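Local structure of serine protease inhibitor infestin (Triatoma infestans, 2ERW) at residues A[21-24]-A[28-31]. The protein is a Kazal-type domain of a longer secreted protein and inhibits serine proteases, among them the blood-clotting enzyme factor XIIa. Residues are numbered along the deposited sequence; the frame is centred on the assembly and turned at random. Where two conformers were deposited one is given.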
ATOM      1  N   LYS A  21       5.968   1.601  -2.266  1.00 21.98           N
ATOM      2  CA  LYS A  21       5.394   0.281  -2.473  1.00 22.34           C
ATOM      3  C   LYS A  21       3.900   0.410  -2.606  1.00 21.82           C
ATOM      4  O   LYS A  21       3.266   1.166  -1.883  1.00 21.76           O
ATOM      5  CB  LYS A  21       5.697  -0.616  -1.284  1.00 22.78           C
ATOM      6  CG  LYS A  21       5.177  -2.017  -1.395  1.00 25.63           C
ATOM      7  CD  LYS A  21       5.749  -2.881  -0.292  1.00 27.01           C
ATOM      8  CE  LYS A  21       5.293  -4.318  -0.418  1.00 30.43           C
ATOM      9  NZ  LYS A  21       6.016  -5.230   0.505  0.50 29.09           N
ATOM     10  N   THR A  22       3.330  -0.343  -3.531  1.00 21.23           N
ATOM     11  CA  THR A  22       1.905  -0.434  -3.641  1.00 21.49           C
ATOM     12  C   THR A  22       1.381  -1.374  -2.598  1.00 21.09           C
ATOM     13  O   THR A  22       1.933  -2.402  -2.338  1.00 21.50           O
ATOM     14  CB  THR A  22       1.519  -0.950  -5.002  1.00 21.57           C
ATOM     15  OG1 THR A  22       1.997  -0.015  -5.975  1.00 21.76           O
ATOM     16  CG2 THR A  22       0.022  -1.095  -5.128  1.00 23.10           C
ATOM     17  N   TYR A  23       0.288  -0.965  -1.982  1.00 21.19           N
ATOM     18  CA  TYR A  23      -0.422  -1.832  -1.061  1.00 20.87           C
ATOM     19  C   TYR A  23      -1.746  -2.207  -1.667  1.00 20.84           C
ATOM     20  O   TYR A  23      -2.373  -1.408  -2.366  1.00 21.65           O
ATOM     21  CB  TYR A  23      -0.575  -1.133   0.290  1.00 21.59           C
ATOM     22  CG  TYR A  23       0.766  -1.055   0.919  1.00 20.49           C
ATOM     23  CD1 TYR A  23       1.225  -2.101   1.689  1.00 21.27           C
ATOM     24  CD2 TYR A  23       1.612  -0.003   0.669  1.00 20.79           C
ATOM     25  CE1 TYR A  23       2.481  -2.091   2.225  1.00 21.35           C
ATOM     26  CE2 TYR A  23       2.886   0.025   1.185  1.00 20.67           C
ATOM     27  CZ  TYR A  23       3.304  -1.024   1.980  1.00 21.03           C
ATOM     28  OH  TYR A  23       4.557  -1.066   2.510  1.00 21.95           O
ATOM     29  N   GLY A  24      -2.174  -3.418  -1.375  1.00 20.66           N
ATOM     30  CA  GLY A  24      -3.318  -3.956  -2.047  1.00 21.54           C
ATOM     31  C   GLY A  24      -4.596  -3.284  -1.673  1.00 21.02           C
ATOM     32  O   GLY A  24      -5.561  -3.381  -2.410  1.00 22.70           O
ATOM     33  N   MET A  28      -4.300  -2.922   4.142  1.00 20.04           N
ATOM     34  CA  MET A  28      -2.993  -3.540   4.099  1.00 20.54           C
ATOM     35  C   MET A  28      -1.886  -2.534   4.251  1.00 20.27           C
ATOM     36  O   MET A  28      -0.874  -2.846   4.832  1.00 20.87           O
ATOM     37  CB  MET A  28      -2.823  -4.282   2.795  1.00 20.78           C
ATOM     38  CG  MET A  28      -3.820  -5.372   2.705  1.00 22.33           C
ATOM     39  SD  MET A  28      -3.294  -6.766   3.633  0.34 23.14           S
ATOM     40  CE  MET A  28      -4.288  -8.049   2.877  0.34 20.64           C
ATOM     41  N   LEU A  29      -2.073  -1.323   3.751  1.00 20.51           N
ATOM     42  CA  LEU A  29      -1.067  -0.303   3.998  1.00 20.70           C
ATOM     43  C   LEU A  29      -0.978  -0.035   5.479  1.00 21.69           C
ATOM     44  O   LEU A  29       0.115   0.066   6.030  1.00 21.75           O
ATOM     45  CB  LEU A  29      -1.439   0.973   3.236  1.00 21.13           C
ATOM     46  CG  LEU A  29      -0.400   2.082   3.380  1.00 21.55           C
ATOM     47  CD1 LEU A  29      -0.347   2.877   2.114  1.00 22.93           C
ATOM     48  CD2 LEU A  29      -0.698   2.992   4.564  1.00 22.68           C
ATOM     49  N   ASN A  30      -2.124   0.074   6.136  1.00 21.41           N
ATOM     50  CA  ASN A  30      -2.071   0.328   7.554  1.00 22.47           C
ATOM     51  C   ASN A  30      -1.410  -0.804   8.299  1.00 23.04           C
ATOM     52  O   ASN A  30      -0.653  -0.594   9.245  1.00 22.92           O
ATOM     53  CB  ASN A  30      -3.441   0.550   8.130  1.00 23.15           C
ATOM     54  CG  ASN A  30      -3.355   0.906   9.579  1.00 26.00           C
ATOM     55  OD1 ASN A  30      -2.784   1.939   9.932  1.00 29.90           O
ATOM     56  ND2 ASN A  30      -3.821   0.014  10.436  1.00 27.43           N
ATOM     57  N   CYS A  31      -1.691  -2.022   7.881  1.00 23.19           N
ATOM     58  CA  CYS A  31      -1.025  -3.151   8.488  1.00 23.10           C
ATOM     59  C   CYS A  31       0.474  -2.958   8.394  1.00 22.88           C
ATOM     60  O   CYS A  31       1.188  -3.115   9.376  1.00 22.07           O
ATOM     61  CB  CYS A  31      -1.410  -4.393   7.731  1.00 23.98           C
ATOM     62  SG  CYS A  31      -0.424  -5.787   8.121  0.75 25.44           S
TER
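The phenol of Y23 keeps its one polar atom at the far end of the ring, where OH is hydrogen-bonded to the carboxylate of D19, and turns its hydrocarbon root to L29 of helix 26-35. Across this junction the strand and the helix meet mainly through carbon: Y23 CB lies 3.7 Å from L29 CB, and the two side chains cross at roughly a right angle. The ring carbon CG of Y23 comes equally near the backbone, 3.7 Å from L29 CA, while CD1 reaches towards the carbonyl O of M28 at 3.9 Å, an oblique approach. At the other ortho carbon, CD2, the leucine branch takes over, with L29 CD1 3.8 Å away. Two torsions set this up. In Y23, CG stands anti to its own carbonyl carbon (chi1 -70°), which puts the ring beside the backbone N and lets CG and CD1 meet the backbone of L29; in L29, CG is anti to the backbone N (chi1 -177°), which sets the branch point near CD2 of the tyrosine. At the border of the patch M28 CB packs 4.3 Å from G24 N, but the thioether end of M28 leads away. V15 of strand 15-17 touches both Y23 and L29, and L40 also packs on the tyrosine, so the pair sits in the small core between the two-stranded antiparallel sheet and the helix of the Kazal fold. The helix is further tied to the amino-terminal segment by the C31-C6 disulfide. Cutting Y23 back to an alanine is likely to open a gap beside L29 and V15 and to leave D19 without its phenolic partner. The chemistry thus divides the tyrosine: van der Waals packing seats its base against the helix, while the hydrogen bond to D19, in the turn that joins strands 15-17 and 22-23, holds the hydroxyl.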